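Local structure of putative O-GlcNAcase nagJ (Clostridium perfringens, 6PV5) at residues 468-471 / 472-475; 495-498 / 499-503; 546-549 / 550-553. The protein probably acts as a hexosaminidase of glycoside hydrolase family 84, this chain being the part of a longer protein that includes its catalytic barrel. All coordinates share one frame; numbering follows the deposited sequence.

Contact 1. Residues 468-471 / 472-475; sequences WDKA and IEII. With EDO (1,2-ethanediol), chain C.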
loop_
_atom_site.group_PDB
_atom_site.type_symbol
_atom_site.label_atom_id
_atom_site.label_comp_id
_atom_site.label_asym_id
_atom_site.label_seq_id
_atom_site.Cartn_x
_atom_site.Cartn_y
_atom_site.Cartn_z
ATOM N N TRP A 468 -9.540 -6.485 -0.491
ATOM C CA TRP A 468 -9.677 -6.093 0.906
ATOM C C TRP A 468 -9.875 -7.319 1.795
ATOM O O TRP A 468 -9.239 -7.444 2.833
ATOM C CB TRP A 468 -10.871 -5.147 1.013
ATOM C CG TRP A 468 -11.014 -4.409 2.304
ATOM C CD1 TRP A 468 -10.034 -3.846 3.075
ATOM C CD2 TRP A 468 -12.270 -4.062 2.908
ATOM N NE1 TRP A 468 -10.605 -3.199 4.138
ATOM C CE2 TRP A 468 -11.972 -3.304 4.057
ATOM C CE3 TRP A 468 -13.613 -4.283 2.557
ATOM C CZ2 TRP A 468 -12.982 -2.793 4.876
ATOM C CZ3 TRP A 468 -14.613 -3.805 3.382
ATOM C CH2 TRP A 468 -14.291 -3.052 4.520
ATOM N N ASP A 469 -10.749 -8.236 1.369
ATOM C CA ASP A 469 -10.956 -9.471 2.114
ATOM C C ASP A 469 -9.639 -10.205 2.362
ATOM O O ASP A 469 -9.419 -10.681 3.477
ATOM C CB ASP A 469 -12.022 -10.385 1.496
ATOM C CG ASP A 469 -13.424 -9.801 1.532
ATOM O OD1 ASP A 469 -13.684 -8.929 2.395
ATOM O OD2 ASP A 469 -14.251 -10.221 0.692
ATOM N N LYS A 470 -8.789 -10.318 1.328
ATOM C CA LYS A 470 -7.549 -11.071 1.460
ATOM C C LYS A 470 -6.573 -10.335 2.368
ATOM O O LYS A 470 -5.841 -10.970 3.121
ATOM C CB LYS A 470 -6.822 -11.278 0.124
ATOM C CG LYS A 470 -7.525 -12.213 -0.854
ATOM C CD LYS A 470 -7.386 -13.685 -0.500
ATOM C CE LYS A 470 -8.130 -14.590 -1.461
ATOM N NZ LYS A 470 -8.093 -14.048 -2.842
ATOM N N ALA A 471 -6.517 -9.010 2.255
ATOM C CA ALA A 471 -5.588 -8.264 3.094
ATOM C C ALA A 471 -5.989 -8.367 4.569
ATOM O O ALA A 471 -5.131 -8.460 5.444
ATOM C CB ALA A 471 -5.509 -6.824 2.648
ATOM N N ILE A 472 -7.294 -8.298 4.843
ATOM C CA ILE A 472 -7.796 -8.425 6.210
ATOM C C ILE A 472 -7.450 -9.810 6.748
ATOM O O ILE A 472 -7.036 -9.943 7.892
ATOM C CB ILE A 472 -9.309 -8.153 6.268
ATOM C CG1 ILE A 472 -9.597 -6.663 6.088
ATOM C CG2 ILE A 472 -9.903 -8.693 7.569
ATOM C CD1 ILE A 472 -11.062 -6.339 5.879
ATOM N N GLU A 473 -7.575 -10.840 5.905
ATOM C CA GLU A 473 -7.238 -12.192 6.335
ATOM C C GLU A 473 -5.755 -12.274 6.684
ATOM O O GLU A 473 -5.377 -12.905 7.671
ATOM C CB GLU A 473 -7.570 -13.193 5.231
ATOM C CG GLU A 473 -7.224 -14.626 5.580
ATOM C CD GLU A 473 -7.799 -15.658 4.617
ATOM O OE1 GLU A 473 -7.539 -15.561 3.385
ATOM O OE2 GLU A 473 -8.518 -16.561 5.094
ATOM N N ILE A 474 -4.910 -11.639 5.862
ATOM C CA ILE A 474 -3.474 -11.668 6.098
ATOM C C ILE A 474 -3.175 -11.004 7.446
ATOM O O ILE A 474 -2.304 -11.452 8.166
ATOM C CB ILE A 474 -2.731 -10.976 4.936
ATOM C CG1 ILE A 474 -2.736 -11.850 3.675
ATOM C CG2 ILE A 474 -1.316 -10.533 5.342
ATOM C CD1 ILE A 474 -2.369 -11.102 2.400
ATOM N N ILE A 475 -3.876 -9.911 7.771
ATOM C CA ILE A 475 -3.505 -9.065 8.895
ATOM C C ILE A 475 -4.208 -9.530 10.180
ATOM O O ILE A 475 -3.590 -9.495 11.255
ATOM C CB ILE A 475 -3.726 -7.573 8.552
ATOM C CG1 ILE A 475 -2.791 -7.116 7.428
ATOM C CG2 ILE A 475 -3.597 -6.659 9.767
ATOM C CD1 ILE A 475 -1.319 -7.239 7.770
HETATM C C1 EDO C . -12.265 -10.712 5.491
HETATM O O1 EDO C . -11.307 -11.708 5.151
HETATM C C2 EDO C . -13.685 -11.128 5.331
HETATM O O2 EDO C . -13.916 -12.512 5.564
#

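Contact 2. Residues 495-498 / 499-503; sequences TGRP and DSPEI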
loop_
_atom_site.group_PDB
_atom_site.type_symbol
_atom_site.label_atom_id
_atom_site.label_comp_id
_atom_site.label_asym_id
_atom_site.label_seq_id
_atom_site.Cartn_x
_atom_site.Cartn_y
_atom_site.Cartn_z
ATOM N N THR A 495 -10.807 10.487 0.869
ATOM C CA THR A 495 -10.926 9.604 -0.277
ATOM C C THR A 495 -11.150 8.223 0.317
ATOM O O THR A 495 -11.073 8.083 1.535
ATOM C CB THR A 495 -9.693 9.691 -1.189
ATOM O OG1 THR A 495 -9.972 8.997 -2.411
ATOM C CG2 THR A 495 -8.444 9.117 -0.550
ATOM N N GLY A 496 -11.410 7.225 -0.531
ATOM C CA GLY A 496 -11.545 5.861 -0.038
ATOM C C GLY A 496 -12.926 5.295 -0.341
ATOM O O GLY A 496 -13.840 6.030 -0.716
ATOM N N ARG A 497 -13.061 3.982 -0.203
ATOM C CA ARG A 497 -14.367 3.344 -0.265
ATOM C C ARG A 497 -15.306 4.011 0.745
ATOM O O ARG A 497 -14.911 4.253 1.894
ATOM C CB ARG A 497 -14.172 1.861 0.063
ATOM C CG ARG A 497 -15.449 1.048 0.265
ATOM C CD ARG A 497 -15.090 -0.209 1.038
ATOM N NE ARG A 497 -16.171 -1.164 1.314
ATOM C CZ ARG A 497 -16.921 -1.183 2.419
ATOM N NH1 ARG A 497 -17.841 -2.119 2.560
ATOM N NH2 ARG A 497 -16.758 -0.279 3.377
ATOM N N PRO A 498 -16.573 4.325 0.365
ATOM C CA PRO A 498 -17.559 4.850 1.326
ATOM C C PRO A 498 -17.801 3.865 2.471
ATOM O O PRO A 498 -17.783 2.656 2.268
ATOM C CB PRO A 498 -18.835 5.063 0.470
ATOM C CG PRO A 498 -18.255 5.225 -0.944
ATOM C CD PRO A 498 -17.130 4.193 -0.999
ATOM N N ASP A 499 -17.995 4.394 3.684
ATOM C CA ASP A 499 -18.201 3.568 4.864
ATOM C C ASP A 499 -19.552 2.850 4.761
ATOM O O ASP A 499 -20.515 3.431 4.261
ATOM C CB ASP A 499 -18.323 4.442 6.112
ATOM C CG ASP A 499 -17.053 5.182 6.515
ATOM O OD1 ASP A 499 -15.949 4.711 6.142
ATOM O OD2 ASP A 499 -17.180 6.208 7.244
ATOM N N SER A 500 -19.588 1.593 5.219
ATOM C CA SER A 500 -20.796 0.813 5.444
ATOM C C SER A 500 -21.907 1.175 4.455
ATOM O O SER A 500 -22.971 1.647 4.868
ATOM C CB SER A 500 -21.267 0.957 6.882
ATOM O OG SER A 500 -21.663 2.304 7.117
ATOM N N PRO A 501 -21.717 0.928 3.131
ATOM C CA PRO A 501 -22.682 1.384 2.108
ATOM C C PRO A 501 -24.095 0.783 2.131
ATOM O O PRO A 501 -25.063 1.455 1.776
ATOM C CB PRO A 501 -21.989 1.005 0.783
ATOM C CG PRO A 501 -21.063 -0.141 1.172
ATOM C CD PRO A 501 -20.546 0.234 2.552
ATOM N N GLU A 502 -24.205 -0.478 2.554
ATOM C CA GLU A 502 -25.465 -1.194 2.635
ATOM C C GLU A 502 -26.284 -0.663 3.809
ATOM O O GLU A 502 -27.497 -0.500 3.670
ATOM C CB GLU A 502 -25.250 -2.686 2.894
ATOM C CG GLU A 502 -24.734 -3.461 1.711
ATOM C CD GLU A 502 -24.539 -4.949 1.996
ATOM O OE1 GLU A 502 -23.381 -5.415 1.916
ATOM O OE2 GLU A 502 -25.541 -5.644 2.305
ATOM N N ILE A 503 -25.619 -0.460 4.958
ATOM C CA ILE A 503 -26.221 0.176 6.126
ATOM C C ILE A 503 -26.750 1.551 5.720
ATOM O O ILE A 503 -27.863 1.918 6.091
ATOM C CB ILE A 503 -25.237 0.267 7.325
ATOM C CG1 ILE A 503 -24.745 -1.102 7.805
ATOM C CG2 ILE A 503 -25.817 1.079 8.475
ATOM C CD1 ILE A 503 -25.853 -2.112 8.083
#

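Contact 3. Residues 546-549 / 550-553; sequences ENKA and LLNQ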
loop_
_atom_site.group_PDB
_atom_site.type_symbol
_atom_site.label_atom_id
_atom_site.label_comp_id
_atom_site.label_asym_id
_atom_site.label_seq_id
_atom_site.Cartn_x
_atom_site.Cartn_y
_atom_site.Cartn_z
ATOM N N GLU A 546 -4.152 -11.188 17.190
ATOM C CA GLU A 546 -2.775 -11.581 17.481
ATOM C C GLU A 546 -1.821 -10.395 17.379
ATOM O O GLU A 546 -0.836 -10.326 18.101
ATOM C CB GLU A 546 -2.304 -12.704 16.553
ATOM N N ASN A 547 -2.090 -9.477 16.454
ATOM C CA ASN A 547 -1.236 -8.314 16.268
ATOM C C ASN A 547 -1.571 -7.282 17.346
ATOM O O ASN A 547 -2.559 -6.565 17.225
ATOM C CB ASN A 547 -1.428 -7.761 14.849
ATOM C CG ASN A 547 -0.480 -6.646 14.476
ATOM O OD1 ASN A 547 -0.022 -5.884 15.328
ATOM N ND2 ASN A 547 -0.174 -6.544 13.195
ATOM N N LYS A 548 -0.729 -7.185 18.385
ATOM C CA LYS A 548 -1.026 -6.336 19.530
ATOM C C LYS A 548 -0.670 -4.864 19.282
ATOM O O LYS A 548 -1.257 -3.980 19.907
ATOM C CB LYS A 548 -0.354 -6.876 20.802
ATOM C CG LYS A 548 -0.696 -8.316 21.174
ATOM C CD LYS A 548 -2.164 -8.561 21.397
ATOM C CE LYS A 548 -2.496 -10.018 21.640
ATOM N NZ LYS A 548 -3.958 -10.206 21.823
ATOM N N ALA A 549 0.322 -4.571 18.429
ATOM C CA ALA A 549 0.526 -3.168 18.071
ATOM C C ALA A 549 -0.727 -2.642 17.374
ATOM O O ALA A 549 -1.177 -1.522 17.626
ATOM C CB ALA A 549 1.758 -3.000 17.190
ATOM N N LEU A 550 -1.307 -3.479 16.505
ATOM C CA LEU A 550 -2.513 -3.094 15.795
ATOM C C LEU A 550 -3.658 -2.885 16.792
ATOM O O LEU A 550 -4.378 -1.899 16.728
ATOM C CB LEU A 550 -2.857 -4.183 14.771
ATOM C CG LEU A 550 -4.149 -3.934 13.978
ATOM C CD1 LEU A 550 -4.148 -2.540 13.362
ATOM C CD2 LEU A 550 -4.304 -4.964 12.881
ATOM N N LEU A 551 -3.828 -3.823 17.720
ATOM C CA LEU A 551 -4.891 -3.722 18.712
ATOM C C LEU A 551 -4.757 -2.424 19.511
ATOM O O LEU A 551 -5.735 -1.692 19.675
ATOM C CB LEU A 551 -4.863 -4.965 19.605
ATOM C CG LEU A 551 -5.764 -4.933 20.846
ATOM C CD1 LEU A 551 -7.224 -4.674 20.481
ATOM C CD2 LEU A 551 -5.622 -6.239 21.636
ATOM N N ASN A 552 -3.534 -2.111 19.957
ATOM C CA ASN A 552 -3.289 -0.898 20.718
ATOM C C ASN A 552 -3.594 0.359 19.903
ATOM O O ASN A 552 -4.107 1.335 20.444
ATOM C CB ASN A 552 -1.877 -0.901 21.327
ATOM C CG ASN A 552 -1.793 -1.746 22.588
ATOM O OD1 ASN A 552 -2.759 -1.845 23.348
ATOM N ND2 ASN A 552 -0.646 -2.358 22.825
ATOM N N GLN A 553 -3.264 0.360 18.600
ATOM C CA GLN A 553 -3.482 1.548 17.784
ATOM C C GLN A 553 -4.981 1.841 17.665
ATOM O O GLN A 553 -5.393 2.994 17.561
ATOM C CB GLN A 553 -2.812 1.369 16.418
ATOM C CG GLN A 553 -1.334 1.746 16.416
ATOM C CD GLN A 553 -0.593 1.159 15.236
ATOM O OE1 GLN A 553 -1.177 0.593 14.312
ATOM N NE2 GLN A 553 0.726 1.260 15.267
#

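Contact 1. Residues 468-471 / 472-475
Ile472 lays its terminal methyl on a face of the Trp468 indole, one helical turn earlier. CD1 sits 3.6 Å from the centroid of the five-membered ring, 12° off the ring normal, a clear CH-pi contact. The isoleucine reaches the ring because CG1 stands anti to the carbonyl carbon (chi1 -73°) and CD1 continues outward in an extended branch, while the other branch, CG2, heads for the bound 1,2-ethanediol and stops 3.7 Å from its C1. The indole is held at its rim as well, since NE1 gives its N-H to the carbonyl of Leu417.

Beneath the side chains, Ile472 N donates to Trp468 O at 2.9 Å. Asp469 O carries two bonds: Glu473 N at 3.1 Å, and O1 of the ethanediol at 2.7 Å. The diol, probably from the crystallisation liquor, also bonds Glu481. The carboxylates of Asp469 and Glu473 look to Lys484 and Lys480, so salt bridges join this helix to helix 480-487.

This is the i to i+4 pairing of an alpha-helix, with an aromatic-aliphatic contact one turn apart, on helix 464-476, the second helix after strand 431-436, the last strand of the (beta/alpha)8 barrel.

Contact 2. Residues 495-498 / 499-503
Pro498 and Pro501 come together where the loop bends into helix 501-515: the carbonyl O of Pro498 lies 3.7 Å from CD of Pro501, a van der Waals contact at the corner of the turn. CB of Pro501 points back toward 495-498, and CD rests over one face of the Arg497 guanidinium, 3.6 Å from NH1. The two side chains cross at about a right angle. The arginine gets there by running extended from CG to NE, and a turn of -93° at chi4 sets the flat group broadside to the proline. Its NH2 end lies 3.9 Å from Ser500 N, which is packing and not a bond.

The first bond of the Asp499 side chain points away from 495-498, although CB stays 3.7 Å from the carbonyl carbon of Pro498. The carboxylate works outward: OD1 accepts from the backbone N-H groups of Thr491 and Arg492, while OD2 makes a salt bridge with Lys414. Arg497 is also held from outside the two segments, by a salt bridge from NE to Glu465 and a hydrogen bond from NH1 to Asn488.

Ser500, with positive phi (32°), holds the N-cap position but makes no side-chain capping bond. This is a helix N-terminus with proline at the first helical position after the N-cap, where its missing N-H breaks no helical hydrogen bond.

Contact 3. Residues 546-549 / 550-553
With CG turned opposite the backbone N (chi1 -173°), the carboxamide of Asn547 lies beside its own carbonyl carbon and over the opening turn of the helix, where OD1 meets the backbone N-H of Leu550. This is an N-cap: Asn547 stands just before helix 548-579, and its side chain takes up one of the first-turn amides that have no carbonyl earlier in the helix to bond. The OD1 to Leu550 N distance is 3.0 Å and the N-H points well at the oxygen, but the donor sits above the plane of the carboxamide, 51° out of it, so no lone pair is used squarely. The same group packs against the leucine, with Asn547 CG 3.4 Å from Leu550 CB, the two side chains running roughly perpendicular. At its other end, ND2 donates to Asp443, which fixes the carboxamide by bonds from both its oxygen and its nitrogen.

The backbone of Asn547 starts the regular pattern, as its O accepts from Leu551 N at 3.1 Å. Next come Asn552 N to Lys548 O at 2.9 Å and Gln553 N to Ala549 O at 3.0 Å. On another side of the helix, Lys548 bends at chi2 (-59°) and runs beside Leu551, pointing the same way; its NZ returns to the carbonyl of Leu545, just ahead of the helix. The aliphatic part of the lysine meets the leucine lightly, Lys548 CD lying 4.2 Å from Leu551 CD2.

Overall arrangement
Contact 1 touches both of the others, which do not touch each other. Toward contact 2, whose centre is about 17 Å away, Trp468 CZ3 packs 3.6 Å from Arg497 CZ, so the same indole that carries Ile472 also meets the guanidinium that carries Pro501. Toward contact 3, about 15 Å between centres, Ile475 CG2 lies 3.6 Å from Leu550 CD2 and joins the barrel-side helix 464-476 to helix 548-579 of the C-terminal helical region. Contacts 2 and 3 are about 24 Å apart by centres and about 16 Å by nearest atoms. All three lie away from Asp305, the predicted proton donor; the ethanediol belongs to contact 1.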